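Local atomic coordinates of putative modulator of DNA gyrase (Bacteroides thetaiotaomicron, PDB entry 1VPB), a protein that probably acts as a metallopeptidase of the U62 (PmbA/TldD) family. Residues 278-292 with 415-427. Numbering follows the deposited sequence.
Sequences FLLNKLNEKIASDRL and NLITLWNSLVATG. With EDO (1,2-ethanediol), chain C.
Ser289 bonds through its backbone to helix 416-421 and through its hydroxyl to strand 423-426. Its N donates to Trp420 O (3.1 Å, N-H...O angle 151°), the donor tilted from the carbonyl plane. Followed outward, Ser289 CB lies 3.3 Å from that same Trp420 O. Ser289 OG, turned anti to the backbone N (chi1 177°), reaches Leu423 O at 2.6 Å. This second bond lies in the carbonyl plane with a C=O...OG angle of 153°. Ser289 OG also accepts from Arg291 N at 2.9 Å, closing an ST turn, so one hydroxyl serves as donor and acceptor. An alanine here would remove the hydroxyl's two bonds and is likely to leave Leu423 O and Arg291 N without this partner. Nearby, the Leu292 and Trp420 side chains cross at about a right angle, Leu292 CD2 lying 4.0 Å from Trp420 CE3, while the indole NE1 bonds to Leu259 O. At the other end, Ile417 CG1 approaches the edge of the Phe278 ring, 3.8 Å from Phe278 CD2, and Leu416 CD1 comes obliquely to Phe278 CZ. Together these contacts lay the irregular loop before strand 294-296 along helix 416-421 and strand 423-426, within the PmbA/TldA C-terminal domain, with an ST turn heading the loop's type I turn Ser289 to Leu292.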
loop_
_atom_site.group_PDB
_atom_site.type_symbol
_atom_site.label_atom_id
_atom_site.label_comp_id
_atom_site.label_asym_id
_atom_site.label_seq_id
_atom_site.Cartn_x
_atom_site.Cartn_y
_atom_site.Cartn_z
ATOM N N PHE A 278 -19.408 -1.856 -16.467
ATOM C CA PHE A 278 -20.477 -2.743 -16.937
ATOM C C PHE A 278 -21.887 -2.226 -16.635
ATOM O O PHE A 278 -22.888 -2.864 -17.017
ATOM C CB PHE A 278 -20.301 -4.152 -16.367
ATOM C CG PHE A 278 -20.373 -4.251 -14.850
ATOM C CD1 PHE A 278 -19.230 -4.121 -14.072
ATOM C CD2 PHE A 278 -21.592 -4.532 -14.191
ATOM C CE1 PHE A 278 -19.271 -4.236 -12.667
ATOM C CE2 PHE A 278 -21.630 -4.607 -12.774
ATOM C CZ PHE A 278 -20.489 -4.481 -12.031
ATOM N N LEU A 279 -21.957 -1.111 -15.898
ATOM C CA LEU A 279 -23.217 -0.422 -15.670
ATOM C C LEU A 279 -23.444 0.809 -16.558
ATOM O O LEU A 279 -24.427 1.508 -16.418
ATOM C CB LEU A 279 -23.337 -0.050 -14.188
ATOM C CG LEU A 279 -23.379 -1.309 -13.286
ATOM C CD1 LEU A 279 -23.621 -0.867 -11.846
ATOM C CD2 LEU A 279 -24.447 -2.227 -13.716
ATOM N N LEU A 280 -22.573 1.011 -17.547
ATOM C CA LEU A 280 -22.756 2.108 -18.483
ATOM C C LEU A 280 -24.051 1.816 -19.208
ATOM O O LEU A 280 -24.334 0.646 -19.530
ATOM C CB LEU A 280 -21.600 2.116 -19.477
ATOM C CG LEU A 280 -21.587 3.223 -20.524
ATOM C CD1 LEU A 280 -21.266 4.567 -19.906
ATOM C CD2 LEU A 280 -20.561 2.811 -21.596
ATOM N N ASN A 281 -24.846 2.855 -19.444
ATOM C CA ASN A 281 -26.123 2.735 -20.175
ATOM C C ASN A 281 -27.199 1.900 -19.473
ATOM O O ASN A 281 -28.097 1.367 -20.109
ATOM C CB ASN A 281 -25.921 2.166 -21.598
ATOM C CG ASN A 281 -25.051 3.051 -22.469
ATOM O OD1 ASN A 281 -24.993 4.290 -22.297
ATOM N ND2 ASN A 281 -24.345 2.420 -23.407
ATOM N N LYS A 282 -27.087 1.745 -18.168
ATOM C CA LYS A 282 -28.095 0.985 -17.414
ATOM C C LYS A 282 -28.938 1.885 -16.510
ATOM O O LYS A 282 -29.800 1.383 -15.778
ATOM C CB LYS A 282 -27.410 -0.051 -16.566
ATOM C CG LYS A 282 -26.517 -1.063 -17.296
ATOM C CD LYS A 282 -27.177 -1.832 -18.342
ATOM C CE LYS A 282 -26.172 -2.842 -18.902
ATOM N NZ LYS A 282 -26.491 -3.151 -20.305
ATOM N N LEU A 283 -28.730 3.204 -16.565
ATOM C CA LEU A 283 -29.428 4.109 -15.678
ATOM C C LEU A 283 -30.919 3.991 -15.948
ATOM O O LEU A 283 -31.344 3.956 -17.096
ATOM C CB LEU A 283 -28.924 5.557 -15.836
ATOM C CG LEU A 283 -29.432 6.602 -14.846
ATOM C CD1 LEU A 283 -28.923 6.324 -13.422
ATOM C CD2 LEU A 283 -28.977 7.967 -15.270
ATOM N N ASN A 284 -31.694 3.912 -14.858
ATOM C CA ASN A 284 -33.140 3.818 -14.906
ATOM C C ASN A 284 -33.641 2.550 -15.577
ATOM O O ASN A 284 -34.801 2.462 -15.924
ATOM C CB ASN A 284 -33.780 5.080 -15.502
ATOM C CG ASN A 284 -33.351 6.359 -14.754
ATOM O OD1 ASN A 284 -32.863 7.269 -15.389
ATOM N ND2 ASN A 284 -33.459 6.379 -13.417
ATOM N N GLU A 285 -32.788 1.532 -15.652
ATOM C CA GLU A 285 -33.218 0.228 -16.114
ATOM C C GLU A 285 -33.383 -0.756 -14.973
ATOM O O GLU A 285 -32.764 -0.637 -13.905
ATOM C CB GLU A 285 -32.197 -0.345 -17.108
ATOM C CG GLU A 285 -31.929 0.509 -18.348
ATOM C CD GLU A 285 -33.112 0.648 -19.297
ATOM O OE1 GLU A 285 -34.129 -0.085 -19.231
ATOM O OE2 GLU A 285 -33.044 1.561 -20.129
ATOM N N LYS A 286 -34.206 -1.756 -15.235
ATOM C CA LYS A 286 -34.577 -2.747 -14.235
ATOM C C LYS A 286 -33.566 -3.885 -14.321
ATOM O O LYS A 286 -33.844 -4.952 -14.903
ATOM C CB LYS A 286 -36.005 -3.254 -14.496
ATOM C CG LYS A 286 -36.731 -3.738 -13.268
ATOM C CD LYS A 286 -36.084 -4.863 -12.495
ATOM C CE LYS A 286 -37.017 -5.333 -11.349
ATOM N NZ LYS A 286 -36.483 -6.424 -10.491
ATOM N N ILE A 287 -32.377 -3.647 -13.751
ATOM C CA ILE A 287 -31.275 -4.579 -13.938
ATOM C C ILE A 287 -31.125 -5.628 -12.856
ATOM O O ILE A 287 -30.518 -6.642 -13.093
ATOM C CB ILE A 287 -29.938 -3.843 -14.145
ATOM C CG1 ILE A 287 -29.574 -3.037 -12.924
ATOM C CG2 ILE A 287 -30.001 -2.924 -15.342
ATOM C CD1 ILE A 287 -28.143 -2.488 -13.033
ATOM N N ALA A 288 -31.629 -5.381 -11.649
ATOM C CA ALA A 288 -31.385 -6.311 -10.581
ATOM C C ALA A 288 -32.694 -6.706 -9.860
ATOM O O ALA A 288 -33.791 -6.376 -10.310
ATOM C CB ALA A 288 -30.378 -5.713 -9.638
ATOM N N SER A 289 -32.550 -7.438 -8.762
ATOM C CA SER A 289 -33.667 -8.046 -8.040
ATOM C C SER A 289 -34.629 -7.031 -7.449
ATOM O O SER A 289 -34.229 -5.971 -7.032
ATOM C CB SER A 289 -33.141 -8.903 -6.904
ATOM O OG SER A 289 -34.200 -9.466 -6.135
ATOM N N ASP A 290 -35.914 -7.415 -7.367
ATOM C CA ASP A 290 -36.857 -6.637 -6.558
ATOM C C ASP A 290 -36.394 -6.431 -5.137
ATOM O O ASP A 290 -36.786 -5.457 -4.501
ATOM C CB ASP A 290 -38.189 -7.366 -6.415
ATOM C CG ASP A 290 -38.989 -7.384 -7.645
ATOM O OD1 ASP A 290 -38.620 -6.765 -8.665
ATOM O OD2 ASP A 290 -40.097 -7.978 -7.648
ATOM N N ARG A 291 -35.584 -7.354 -4.640
ATOM C CA ARG A 291 -35.102 -7.325 -3.242
ATOM C C ARG A 291 -33.940 -6.393 -3.030
ATOM O O ARG A 291 -33.525 -6.230 -1.886
ATOM C CB ARG A 291 -34.745 -8.752 -2.767
ATOM C CG ARG A 291 -35.861 -9.751 -2.813
ATOM C CD ARG A 291 -36.811 -9.804 -1.648
ATOM N NE ARG A 291 -37.396 -8.509 -1.330
ATOM C CZ ARG A 291 -38.388 -7.884 -1.980
ATOM N NH1 ARG A 291 -38.963 -8.396 -3.055
ATOM N NH2 ARG A 291 -38.801 -6.697 -1.518
ATOM N N LEU A 292 -33.372 -5.819 -4.090
ATOM C CA LEU A 292 -32.257 -4.873 -3.967
ATOM C C LEU A 292 -32.760 -3.437 -3.971
ATOM O O LEU A 292 -33.029 -2.854 -5.000
ATOM C CB LEU A 292 -31.240 -5.034 -5.093
ATOM C CG LEU A 292 -30.019 -4.088 -5.122
ATOM C CD1 LEU A 292 -29.290 -4.190 -3.786
ATOM C CD2 LEU A 292 -29.075 -4.376 -6.284
ATOM N N ASN A 415 -21.749 -13.467 -13.368
ATOM C CA ASN A 415 -21.729 -12.091 -13.790
ATOM C C ASN A 415 -22.466 -11.311 -12.717
ATOM O O ASN A 415 -23.477 -11.777 -12.188
ATOM C CB ASN A 415 -22.399 -11.897 -15.160
ATOM C CG ASN A 415 -22.392 -10.449 -15.596
ATOM O OD1 ASN A 415 -23.278 -9.651 -15.238
ATOM N ND2 ASN A 415 -21.366 -10.077 -16.360
ATOM N N LEU A 416 -21.923 -10.168 -12.353
ATOM C CA LEU A 416 -22.422 -9.414 -11.197
ATOM C C LEU A 416 -23.870 -8.955 -11.380
ATOM O O LEU A 416 -24.639 -8.894 -10.417
ATOM C CB LEU A 416 -21.524 -8.232 -10.888
ATOM C CG LEU A 416 -20.178 -8.628 -10.261
ATOM C CD1 LEU A 416 -19.246 -7.410 -10.296
ATOM C CD2 LEU A 416 -20.370 -9.100 -8.780
ATOM N N ILE A 417 -24.256 -8.640 -12.598
ATOM C CA ILE A 417 -25.624 -8.196 -12.812
ATOM C C ILE A 417 -26.625 -9.298 -12.547
ATOM O O ILE A 417 -27.583 -9.088 -11.819
ATOM C CB ILE A 417 -25.798 -7.598 -14.254
ATOM C CG1 ILE A 417 -24.934 -6.391 -14.437
ATOM C CG2 ILE A 417 -27.236 -7.199 -14.522
ATOM C CD1 ILE A 417 -25.012 -5.852 -15.848
ATOM N N THR A 418 -26.413 -10.480 -13.131
ATOM C CA THR A 418 -27.313 -11.621 -12.888
ATOM C C THR A 418 -27.217 -12.106 -11.446
ATOM O O THR A 418 -28.204 -12.580 -10.854
ATOM C CB THR A 418 -27.145 -12.755 -13.933
ATOM O OG1 THR A 418 -25.752 -12.971 -14.242
ATOM C CG2 THR A 418 -27.785 -12.321 -15.255
ATOM N N LEU A 419 -26.043 -12.008 -10.849
ATOM C CA LEU A 419 -25.925 -12.299 -9.431
ATOM C C LEU A 419 -26.881 -11.420 -8.613
ATOM O O LEU A 419 -27.705 -11.938 -7.846
ATOM C CB LEU A 419 -24.519 -12.058 -8.936
ATOM C CG LEU A 419 -24.367 -12.322 -7.423
ATOM C CD1 LEU A 419 -24.559 -13.760 -6.986
ATOM C CD2 LEU A 419 -23.035 -11.810 -6.969
ATOM N N TRP A 420 -26.814 -10.128 -8.847
ATOM C CA TRP A 420 -27.631 -9.185 -8.094
ATOM C C TRP A 420 -29.109 -9.285 -8.552
ATOM O O TRP A 420 -30.014 -8.875 -7.826
ATOM C CB TRP A 420 -27.051 -7.793 -8.146
ATOM C CG TRP A 420 -25.916 -7.660 -7.178
ATOM C CD1 TRP A 420 -24.581 -7.706 -7.455
ATOM C CD2 TRP A 420 -26.019 -7.543 -5.753
ATOM N NE1 TRP A 420 -23.843 -7.588 -6.299
ATOM C CE2 TRP A 420 -24.696 -7.489 -5.234
ATOM C CE3 TRP A 420 -27.088 -7.485 -4.852
ATOM C CZ2 TRP A 420 -24.432 -7.376 -3.886
ATOM C CZ3 TRP A 420 -26.816 -7.319 -3.501
ATOM C CH2 TRP A 420 -25.499 -7.282 -3.034
ATOM N N ASN A 421 -29.352 -9.857 -9.725
ATOM C CA ASN A 421 -30.736 -10.155 -10.137
ATOM C C ASN A 421 -31.279 -11.376 -9.424
ATOM O O ASN A 421 -32.495 -11.608 -9.470
ATOM C CB ASN A 421 -30.856 -10.363 -11.658
ATOM C CG ASN A 421 -32.236 -10.041 -12.166
ATOM O OD1 ASN A 421 -32.847 -9.104 -11.690
ATOM N ND2 ASN A 421 -32.726 -10.791 -13.159
ATOM N N SER A 422 -30.406 -12.198 -8.805
ATOM C CA SER A 422 -30.830 -13.440 -8.126
ATOM C C SER A 422 -30.875 -13.349 -6.569
ATOM O O SER A 422 -31.143 -14.337 -5.901
ATOM C CB SER A 422 -29.932 -14.605 -8.566
ATOM O OG SER A 422 -28.666 -14.447 -8.017
ATOM N N LEU A 423 -30.692 -12.140 -6.035
ATOM C CA LEU A 423 -30.885 -11.834 -4.605
ATOM C C LEU A 423 -32.336 -12.124 -4.219
ATOM O O LEU A 423 -33.246 -11.492 -4.778
ATOM C CB LEU A 423 -30.570 -10.367 -4.349
ATOM C CG LEU A 423 -30.657 -9.876 -2.907
ATOM C CD1 LEU A 423 -29.501 -10.448 -2.090
ATOM C CD2 LEU A 423 -30.610 -8.368 -2.877
ATOM N N VAL A 424 -32.532 -13.060 -3.279
ATOM C CA VAL A 424 -33.881 -13.428 -2.833
ATOM C C VAL A 424 -34.233 -12.951 -1.450
ATOM O O VAL A 424 -35.419 -12.911 -1.136
ATOM C CB VAL A 424 -34.137 -14.937 -2.892
ATOM C CG1 VAL A 424 -34.158 -15.368 -4.344
ATOM C CG2 VAL A 424 -33.121 -15.700 -2.081
ATOM N N ALA A 425 -33.237 -12.617 -0.631
ATOM C CA ALA A 425 -33.503 -12.106 0.711
ATOM C C ALA A 425 -32.368 -11.276 1.226
ATOM O O ALA A 425 -31.207 -11.518 0.851
ATOM C CB ALA A 425 -33.719 -13.262 1.659
ATOM N N THR A 426 -32.708 -10.351 2.145
ATOM C CA THR A 426 -31.704 -9.635 2.911
ATOM C C THR A 426 -32.027 -9.766 4.400
ATOM O O THR A 426 -33.201 -9.889 4.800
ATOM C CB THR A 426 -31.606 -8.160 2.537
ATOM O OG1 THR A 426 -32.779 -7.433 2.938
ATOM C CG2 THR A 426 -31.486 -7.950 0.992
ATOM N N GLY A 427 -30.986 -9.723 5.198
ATOM C CA GLY A 427 -31.122 -9.890 6.669
ATOM C C GLY A 427 -31.486 -8.589 7.338
ATOM O O GLY A 427 -31.646 -7.554 6.684
HETATM C C1 EDO C . -41.551 -8.466 -10.877
HETATM O O1 EDO C . -41.083 -9.090 -9.692
HETATM C C2 EDO C . -40.548 -7.484 -11.504
HETATM O O2 EDO C . -40.385 -6.304 -10.684
#